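Local atomic coordinates of cytochrome c-552/4 domain-containing protein (Ignicoccus hospitalis KIN4/I, PDB entry 4QO5), a protein that binds eight c-type hemes as a membrane-associated multiheme cytochrome and probably carries electrons. Residues Y464-S477 against Q500-L512. Residues are numbered along the deposited sequence; the frame is centred on the assembly and turned at random.
Sequences YIEKLWVESWLFYS and QLTKDIEHMKTLL. With CA (calcium ion), chain J.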
ATOM      1  N   TYR A 464      -3.528  14.581  23.351  1.00 25.82           N
ATOM      2  CA  TYR A 464      -3.843  14.672  21.926  1.00 23.68           C
ATOM      3  C   TYR A 464      -3.070  15.760  21.176  1.00 26.42           C
ATOM      4  O   TYR A 464      -2.466  15.481  20.147  1.00 23.42           O
ATOM      5  CB  TYR A 464      -5.355  14.829  21.710  1.00 27.11           C
ATOM      6  CG  TYR A 464      -5.754  14.817  20.253  1.00 26.55           C
ATOM      7  CD1 TYR A 464      -5.587  13.675  19.480  1.00 28.85           C
ATOM      8  CD2 TYR A 464      -6.277  15.951  19.644  1.00 31.05           C
ATOM      9  CE1 TYR A 464      -5.937  13.659  18.144  1.00 29.83           C
ATOM     10  CE2 TYR A 464      -6.630  15.943  18.306  1.00 30.90           C
ATOM     11  CZ  TYR A 464      -6.458  14.789  17.563  1.00 33.35           C
ATOM     12  OH  TYR A 464      -6.816  14.754  16.235  1.00 33.21           O
ATOM     13  N   ILE A 465      -3.076  16.990  21.677  1.00 23.36           N
ATOM     14  CA  ILE A 465      -2.335  18.053  20.987  1.00 28.81           C
ATOM     15  C   ILE A 465      -0.824  17.773  20.960  1.00 28.92           C
ATOM     16  O   ILE A 465      -0.127  18.181  20.029  1.00 25.84           O
ATOM     17  CB  ILE A 465      -2.625  19.467  21.560  1.00 29.46           C
ATOM     18  CG1 ILE A 465      -2.134  20.541  20.572  1.00 36.27           C
ATOM     19  CG2 ILE A 465      -2.004  19.640  22.940  1.00 29.96           C
ATOM     20  CD1 ILE A 465      -2.687  21.921  20.806  1.00 33.97           C
ATOM     21  N   GLU A 466      -0.325  17.053  21.964  1.00 24.19           N
ATOM     22  CA  GLU A 466       1.088  16.686  21.997  1.00 24.10           C
ATOM     23  C   GLU A 466       1.381  15.645  20.911  1.00 24.63           C
ATOM     24  O   GLU A 466       2.430  15.668  20.270  1.00 24.90           O
ATOM     25  CB  GLU A 466       1.474  16.178  23.396  1.00 27.31           C
ATOM     26  CG  GLU A 466       1.407  17.284  24.456  1.00 29.40           C
ATOM     27  CD  GLU A 466       1.300  16.781  25.890  1.00 27.06           C
ATOM     28  OE1 GLU A 466       1.059  15.573  26.105  1.00 27.04           O
ATOM     29  OE2 GLU A 466       1.442  17.618  26.807  1.00 30.26           O
ATOM     30  N   LYS A 467       0.430  14.750  20.673  1.00 24.08           N
ATOM     31  CA  LYS A 467       0.609  13.756  19.620  1.00 22.84           C
ATOM     32  C   LYS A 467       0.538  14.395  18.229  1.00 25.92           C
ATOM     33  O   LYS A 467       1.178  13.923  17.287  1.00 26.08           O
ATOM     34  CB  LYS A 467      -0.409  12.618  19.779  1.00 25.22           C
ATOM     35  CG  LYS A 467      -0.124  11.732  21.025  1.00 23.65           C
ATOM     36  CD  LYS A 467      -1.311  10.819  21.301  1.00 30.21           C
ATOM     37  CE  LYS A 467      -1.324  10.303  22.735  1.00 30.60           C
ATOM     38  NZ  LYS A 467      -0.121   9.489  23.036  1.00 34.33           N
ATOM     39  N   LEU A 468      -0.239  15.463  18.100  1.00 22.91           N
ATOM     40  CA  LEU A 468      -0.267  16.217  16.848  1.00 22.46           C
ATOM     41  C   LEU A 468       1.109  16.820  16.590  1.00 24.53           C
ATOM     42  O   LEU A 468       1.608  16.796  15.470  1.00 24.34           O
ATOM     43  CB  LEU A 468      -1.332  17.312  16.896  1.00 24.08           C
ATOM     44  CG  LEU A 468      -2.782  16.817  16.939  1.00 29.40           C
ATOM     45  CD1 LEU A 468      -3.737  18.006  16.938  1.00 28.12           C
ATOM     46  CD2 LEU A 468      -3.064  15.907  15.752  1.00 30.40           C
ATOM     47  N   TRP A 469       1.733  17.346  17.637  1.00 25.41           N
ATOM     48  CA  TRP A 469       3.079  17.876  17.508  1.00 24.96           C
ATOM     49  C   TRP A 469       4.055  16.771  17.087  1.00 26.27           C
ATOM     50  O   TRP A 469       4.842  16.955  16.162  1.00 23.85           O
ATOM     51  CB  TRP A 469       3.501  18.527  18.813  1.00 24.49           C
ATOM     52  CG  TRP A 469       4.983  18.778  18.941  1.00 24.41           C
ATOM     53  CD1 TRP A 469       5.738  19.703  18.243  1.00 21.95           C
ATOM     54  CD2 TRP A 469       5.881  18.114  19.832  1.00 20.60           C
ATOM     55  NE1 TRP A 469       7.052  19.631  18.657  1.00 23.49           N
ATOM     56  CE2 TRP A 469       7.164  18.669  19.630  1.00 24.19           C
ATOM     57  CE3 TRP A 469       5.725  17.097  20.791  1.00 23.07           C
ATOM     58  CZ2 TRP A 469       8.287  18.248  20.355  1.00 29.57           C
ATOM     59  CZ3 TRP A 469       6.837  16.682  21.507  1.00 28.09           C
ATOM     60  CH2 TRP A 469       8.104  17.261  21.284  1.00 27.82           C
ATOM     61  N   VAL A 470       3.989  15.621  17.756  1.00 23.01           N
ATOM     62  CA  VAL A 470       4.827  14.478  17.388  1.00 24.37           C
ATOM     63  C   VAL A 470       4.725  14.146  15.896  1.00 22.37           C
ATOM     64  O   VAL A 470       5.747  14.002  15.219  1.00 25.54           O
ATOM     65  CB  VAL A 470       4.523  13.216  18.249  1.00 24.70           C
ATOM     66  CG1 VAL A 470       5.246  11.995  17.686  1.00 21.55           C
ATOM     67  CG2 VAL A 470       4.936  13.447  19.701  1.00 25.93           C
ATOM     68  N   GLU A 471       3.498  14.070  15.377  1.00 20.71           N
ATOM     69  CA  GLU A 471       3.289  13.707  13.980  1.00 24.03           C
ATOM     70  C   GLU A 471       3.912  14.712  13.014  1.00 21.66           C
ATOM     71  O   GLU A 471       4.358  14.338  11.934  1.00 23.72           O
ATOM     72  CB  GLU A 471       1.800  13.522  13.682  1.00 21.34           C
ATOM     73  CG  GLU A 471       1.213  12.418  14.531  1.00 25.49           C
ATOM     74  CD  GLU A 471      -0.256  12.169  14.281  1.00 34.96           C
ATOM     75  OE1 GLU A 471      -0.824  12.760  13.336  1.00 36.69           O
ATOM     76  OE2 GLU A 471      -0.841  11.371  15.044  1.00 33.03           O
ATOM     77  N   SER A 472       3.956  15.977  13.417  1.00 22.38           N
ATOM     78  CA  SER A 472       4.501  17.016  12.551  1.00 24.10           C
ATOM     79  C   SER A 472       5.940  16.678  12.159  1.00 26.88           C
ATOM     80  O   SER A 472       6.321  16.843  10.998  1.00 27.92           O
ATOM     81  CB  SER A 472       4.403  18.398  13.211  1.00 26.10           C
ATOM     82  OG  SER A 472       5.347  18.565  14.259  1.00 26.22           O
ATOM     83  N   TRP A 473       6.730  16.172  13.110  1.00 24.68           N
ATOM     84  CA  TRP A 473       8.068  15.703  12.766  1.00 24.18           C
ATOM     85  C   TRP A 473       8.146  14.214  12.436  1.00 27.73           C
ATOM     86  O   TRP A 473       8.660  13.847  11.373  1.00 26.11           O
ATOM     87  CB  TRP A 473       9.135  16.107  13.805  1.00 24.17           C
ATOM     88  CG  TRP A 473       8.755  15.963  15.249  1.00 25.12           C
ATOM     89  CD1 TRP A 473       8.081  16.873  16.017  1.00 25.58           C
ATOM     90  CD2 TRP A 473       9.083  14.867  16.122  1.00 22.64           C
ATOM     91  NE1 TRP A 473       7.944  16.395  17.305  1.00 25.47           N
ATOM     92  CE2 TRP A 473       8.552  15.171  17.393  1.00 24.52           C
ATOM     93  CE3 TRP A 473       9.759  13.657  15.944  1.00 25.23           C
ATOM     94  CZ2 TRP A 473       8.679  14.308  18.485  1.00 28.03           C
ATOM     95  CZ3 TRP A 473       9.880  12.791  17.035  1.00 26.06           C
ATOM     96  CH2 TRP A 473       9.341  13.127  18.286  1.00 31.35           C
ATOM     97  N   LEU A 474       7.634  13.361  13.329  1.00 25.04           N
ATOM     98  CA  LEU A 474       7.750  11.916  13.163  1.00 23.87           C
ATOM     99  C   LEU A 474       7.098  11.363  11.897  1.00 22.23           C
ATOM    100  O   LEU A 474       7.576  10.375  11.324  1.00 25.02           O
ATOM    101  CB  LEU A 474       7.173  11.188  14.394  1.00 22.05           C
ATOM    102  CG  LEU A 474       7.317   9.674  14.454  1.00 25.41           C
ATOM    103  CD1 LEU A 474       8.781   9.294  14.595  1.00 28.42           C
ATOM    104  CD2 LEU A 474       6.500   9.115  15.620  1.00 28.27           C
ATOM    105  N   PHE A 475       5.996  11.961  11.472  1.00 24.18           N
ATOM    106  CA  PHE A 475       5.329  11.482  10.260  1.00 20.31           C
ATOM    107  C   PHE A 475       5.595  12.407   9.070  1.00 19.04           C
ATOM    108  O   PHE A 475       6.135  11.986   8.053  1.00 20.65           O
ATOM    109  CB  PHE A 475       3.805  11.369  10.438  1.00 18.82           C
ATOM    110  CG  PHE A 475       3.356  10.334  11.445  1.00 20.44           C
ATOM    111  CD1 PHE A 475       4.257   9.498  12.073  1.00 20.86           C
ATOM    112  CD2 PHE A 475       2.001  10.212  11.742  1.00 27.77           C
ATOM    113  CE1 PHE A 475       3.821   8.550  12.991  1.00 24.36           C
ATOM    114  CE2 PHE A 475       1.560   9.271  12.654  1.00 28.71           C
ATOM    115  CZ  PHE A 475       2.476   8.442  13.279  1.00 26.18           C
ATOM    116  N   TYR A 476       5.198  13.661   9.200  1.00 18.65           N
ATOM    117  CA  TYR A 476       5.061  14.521   8.012  1.00 20.79           C
ATOM    118  C   TYR A 476       6.401  15.086   7.532  1.00 22.88           C
ATOM    119  O   TYR A 476       6.731  14.973   6.349  1.00 24.16           O
ATOM    120  CB  TYR A 476       4.019  15.620   8.256  1.00 21.51           C
ATOM    121  CG  TYR A 476       2.710  15.038   8.763  1.00 23.23           C
ATOM    122  CD1 TYR A 476       2.213  13.848   8.241  1.00 22.32           C
ATOM    123  CD2 TYR A 476       1.994  15.658   9.779  1.00 21.54           C
ATOM    124  CE1 TYR A 476       1.034  13.295   8.710  1.00 22.05           C
ATOM    125  CE2 TYR A 476       0.807  15.099  10.261  1.00 21.51           C
ATOM    126  CZ  TYR A 476       0.336  13.930   9.720  1.00 24.11           C
ATOM    127  OH  TYR A 476      -0.848  13.390  10.190  1.00 29.20           O
ATOM    128  N   SER A 477       7.183  15.655   8.447  1.00 21.92           N
ATOM    129  CA  SER A 477       8.487  16.203   8.052  1.00 22.01           C
ATOM    130  C   SER A 477       9.352  15.061   7.557  1.00 22.76           C
ATOM    131  O   SER A 477      10.029  15.190   6.545  1.00 22.08           O
ATOM    132  CB  SER A 477       9.174  16.946   9.197  1.00 21.31           C
ATOM    133  OG  SER A 477       8.444  18.100   9.574  1.00 24.06           O
ATOM    134  N   GLN A 500      -0.355  17.436   4.660  1.00 21.23           N
ATOM    135  CA  GLN A 500      -0.629  16.964   6.018  1.00 22.59           C
ATOM    136  C   GLN A 500       0.066  17.835   7.051  1.00 24.03           C
ATOM    137  O   GLN A 500      -0.494  18.120   8.119  1.00 23.90           O
ATOM    138  CB  GLN A 500      -0.223  15.499   6.188  1.00 25.74           C
ATOM    139  CG  GLN A 500      -1.005  14.548   5.291  1.00 22.01           C
ATOM    140  CD  GLN A 500      -2.468  14.421   5.698  1.00 25.80           C
ATOM    141  OE1 GLN A 500      -2.846  14.752   6.822  1.00 29.05           O
ATOM    142  NE2 GLN A 500      -3.298  13.966   4.771  1.00 25.90           N
ATOM    143  N   LEU A 501       1.282  18.272   6.725  1.00 21.73           N
ATOM    144  CA  LEU A 501       2.056  19.086   7.656  1.00 22.29           C
ATOM    145  C   LEU A 501       1.367  20.438   7.868  1.00 29.66           C
ATOM    146  O   LEU A 501       1.189  20.882   9.001  1.00 23.98           O
ATOM    147  CB  LEU A 501       3.486  19.276   7.144  1.00 22.99           C
ATOM    148  CG  LEU A 501       4.464  20.110   7.973  1.00 26.38           C
ATOM    149  CD1 LEU A 501       4.394  19.718   9.433  1.00 25.52           C
ATOM    150  CD2 LEU A 501       5.887  19.925   7.447  1.00 26.30           C
ATOM    151  N   THR A 502       0.961  21.092   6.778  1.00 26.27           N
ATOM    152  CA  THR A 502       0.278  22.369   6.920  1.00 21.61           C
ATOM    153  C   THR A 502      -1.107  22.202   7.563  1.00 24.45           C
ATOM    154  O   THR A 502      -1.572  23.080   8.299  1.00 28.23           O
ATOM    155  CB  THR A 502       0.189  23.129   5.568  1.00 26.71           C
ATOM    156  OG1 THR A 502      -0.395  22.275   4.581  1.00 26.43           O
ATOM    157  CG2 THR A 502       1.598  23.561   5.109  1.00 28.35           C
ATOM    158  N   LYS A 503      -1.770  21.081   7.292  1.00 23.44           N
ATOM    159  CA  LYS A 503      -3.022  20.768   7.979  1.00 27.08           C
ATOM    160  C   LYS A 503      -2.795  20.607   9.490  1.00 28.04           C
ATOM    161  O   LYS A 503      -3.567  21.112  10.316  1.00 25.27           O
ATOM    162  CB  LYS A 503      -3.640  19.491   7.408  1.00 24.14           C
ATOM    163  CG  LYS A 503      -4.950  19.092   8.058  1.00 26.38           C
ATOM    164  CD  LYS A 503      -5.487  17.816   7.433  1.00 29.99           C
ATOM    165  CE  LYS A 503      -6.567  17.196   8.294  1.00 36.77           C
ATOM    166  NZ  LYS A 503      -7.023  15.886   7.744  1.00 42.66           N
ATOM    167  N   ASP A 504      -1.723  19.912   9.846  1.00 23.81           N
ATOM    168  CA  ASP A 504      -1.405  19.687  11.255  1.00 24.06           C
ATOM    169  C   ASP A 504      -1.165  21.004  12.002  1.00 25.99           C
ATOM    170  O   ASP A 504      -1.679  21.200  13.102  1.00 29.28           O
ATOM    171  CB  ASP A 504      -0.186  18.782  11.373  1.00 24.17           C
ATOM    172  CG  ASP A 504      -0.068  18.143  12.738  1.00 34.05           C
ATOM    173  OD1 ASP A 504      -1.086  18.063  13.457  1.00 39.56           O
ATOM    174  OD2 ASP A 504       1.047  17.713  13.085  1.00 30.40           O
ATOM    175  N   ILE A 505      -0.398  21.909  11.393  1.00 24.86           N
ATOM    176  CA  ILE A 505      -0.185  23.238  11.958  1.00 25.73           C
ATOM    177  C   ILE A 505      -1.511  23.927  12.242  1.00 27.14           C
ATOM    178  O   ILE A 505      -1.742  24.442  13.338  1.00 27.46           O
ATOM    179  CB  ILE A 505       0.676  24.117  11.023  1.00 28.90           C
ATOM    180  CG1 ILE A 505       2.116  23.577  10.982  1.00 29.77           C
ATOM    181  CG2 ILE A 505       0.664  25.568  11.492  1.00 30.50           C
ATOM    182  CD1 ILE A 505       2.992  24.217   9.901  1.00 30.51           C
ATOM    183  N   GLU A 506      -2.400  23.912  11.256  1.00 28.17           N
ATOM    184  CA  GLU A 506      -3.703  24.536  11.421  1.00 28.79           C
ATOM    185  C   GLU A 506      -4.586  23.776  12.403  1.00 24.94           C
ATOM    186  O   GLU A 506      -5.380  24.373  13.116  1.00 26.40           O
ATOM    187  CB  GLU A 506      -4.396  24.684  10.071  1.00 29.62           C
ATOM    188  CG  GLU A 506      -3.668  25.635   9.147  1.00 29.97           C
ATOM    189  CD  GLU A 506      -3.511  27.023   9.745  1.00 36.38           C
ATOM    190  OE1 GLU A 506      -4.417  27.462  10.492  1.00 38.10           O
ATOM    191  OE2 GLU A 506      -2.483  27.680   9.467  1.00 39.37           O
ATOM    192  N   HIS A 507      -4.439  22.462  12.446  1.00 26.60           N
ATOM    193  CA  HIS A 507      -5.195  21.667  13.413  1.00 29.10           C
ATOM    194  C   HIS A 507      -4.818  22.081  14.836  1.00 29.95           C
ATOM    195  O   HIS A 507      -5.695  22.353  15.667  1.00 29.35           O
ATOM    196  CB  HIS A 507      -5.043  20.173  13.116  1.00 24.14           C
ATOM    197  CG  HIS A 507      -5.884  19.278  13.976  1.00 28.31           C
ATOM    198  ND1 HIS A 507      -7.145  19.642  14.405  1.00 41.18           N
ATOM    199  CD2 HIS A 507      -5.763  17.962  14.260  1.00 34.62           C
ATOM    200  CE1 HIS A 507      -7.689  18.631  15.059  1.00 37.98           C
ATOM    201  NE2 HIS A 507      -6.885  17.596  14.972  1.00 34.58           N
ATOM    202  N   MET A 508      -3.520  22.202  15.100  1.00 24.90           N
ATOM    203  CA  MET A 508      -3.078  22.705  16.398  1.00 21.05           C
ATOM    204  C   MET A 508      -3.599  24.112  16.698  1.00 24.02           C
ATOM    205  O   MET A 508      -4.047  24.388  17.814  1.00 26.48           O
ATOM    206  CB  MET A 508      -1.553  22.652  16.509  1.00 26.58           C
ATOM    207  CG  MET A 508      -0.985  21.252  16.321  1.00 27.93           C
ATOM    208  SD  MET A 508       0.802  21.251  16.561  1.00 29.10           S
ATOM    209  CE  MET A 508       0.920  21.614  18.316  1.00 32.18           C
ATOM    210  N   LYS A 509      -3.567  24.993  15.700  1.00 25.55           N
ATOM    211  CA  LYS A 509      -4.057  26.353  15.891  1.00 28.06           C
ATOM    212  C   LYS A 509      -5.552  26.394  16.210  1.00 30.23           C
ATOM    213  O   LYS A 509      -5.997  27.181  17.047  1.00 30.33           O
ATOM    214  CB  LYS A 509      -3.729  27.221  14.670  1.00 27.10           C
ATOM    215  CG  LYS A 509      -2.261  27.602  14.605  1.00 30.25           C
ATOM    216  CD  LYS A 509      -1.853  28.111  13.228  1.00 37.60           C
ATOM    217  CE  LYS A 509      -2.565  29.385  12.861  1.00 47.95           C
ATOM    218  NZ  LYS A 509      -1.974  29.968  11.615  1.00 54.91           N
ATOM    219  N   THR A 510      -6.325  25.542  15.546  1.00 26.48           N
ATOM    220  CA  THR A 510      -7.759  25.470  15.802  1.00 28.57           C
ATOM    221  C   THR A 510      -8.065  25.013  17.237  1.00 32.03           C
ATOM    222  O   THR A 510      -8.907  25.607  17.923  1.00 28.80           O
ATOM    223  CB  THR A 510      -8.466  24.571  14.765  1.00 27.41           C
ATOM    224  OG1 THR A 510      -8.460  25.236  13.492  1.00 28.22           O
ATOM    225  CG2 THR A 510      -9.896  24.309  15.177  1.00 28.00           C
ATOM    226  N   LEU A 511      -7.360  23.984  17.702  1.00 30.53           N
ATOM    227  CA  LEU A 511      -7.519  23.522  19.081  1.00 30.92           C
ATOM    228  C   LEU A 511      -7.201  24.626  20.098  1.00 30.89           C
ATOM    229  O   LEU A 511      -7.938  24.822  21.063  1.00 30.88           O
ATOM    230  CB  LEU A 511      -6.664  22.282  19.341  1.00 32.12           C
ATOM    231  CG  LEU A 511      -7.187  21.004  18.678  1.00 38.44           C
ATOM    232  CD1 LEU A 511      -6.197  19.865  18.842  1.00 40.96           C
ATOM    233  CD2 LEU A 511      -8.543  20.628  19.250  1.00 37.63           C
ATOM    234  N   LEU A 512      -6.108  25.349  19.866  1.00 26.87           N
ATOM    235  CA  LEU A 512      -5.756  26.488  20.707  1.00 31.91           C
ATOM    236  C   LEU A 512      -6.840  27.565  20.699  1.00 34.69           C
ATOM    237  O   LEU A 512      -7.186  28.110  21.749  1.00 36.07           O
ATOM    238  CB  LEU A 512      -4.411  27.081  20.273  1.00 31.41           C
ATOM    239  CG  LEU A 512      -3.186  26.219  20.578  1.00 36.77           C
ATOM    240  CD1 LEU A 512      -1.936  26.791  19.907  1.00 35.67           C
ATOM    241  CD2 LEU A 512      -2.990  26.113  22.089  1.00 35.82           C
TER
HETATM  242 CA    CA J 609       1.142  16.061  28.569  1.00 30.08          CA
HETATM  243  O   HOH W   1       0.682  15.174  30.724  1.00 30.41           O
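Ser472 O, which faces Leu501 CD1 across the contact at 3.8 Å, is gripped from opposite faces of its carbonyl plane by Ser477 N and Ser477 OG, where helix 464-485 widens into a pi-type turn. Segment 500-512 runs antiparallel, the segment axes approaching to 9.6 Å. Asp504 is a buried knob among Leu468, Glu471, Ser472 and Tyr476. With CG anti to the backbone N (chi1 -161°), it brings OD2 to 2.6 Å from Leu468 O, so the acid is probably protonated, and to the in-plane edge of the Tyr476 ring. Gln500 CB covers one face of that ring in a CH-pi contact, 3.7 Å from the centroid. Replacing Tyr476 by alanine would probably open a gap over Gln500 CB and leave the Asp504 carboxyl group less confined. Leu468 fills the next hole, its CD1 3.4 Å from His507 CD2 and also against Leu511. Tyr464 OH and His507 NE2 share a 3.1 Å hydrogen bond; Tyr464 also stacks on His507 of one neighbouring subunit, and His507 on Tyr464 of the other. Pointing away from the partner helix, Glu466 chelates calcium through both carboxylate oxygens. The helix pair thus buries a probably protonated acid and sets its Tyr464-His507 bond at the subunit boundary.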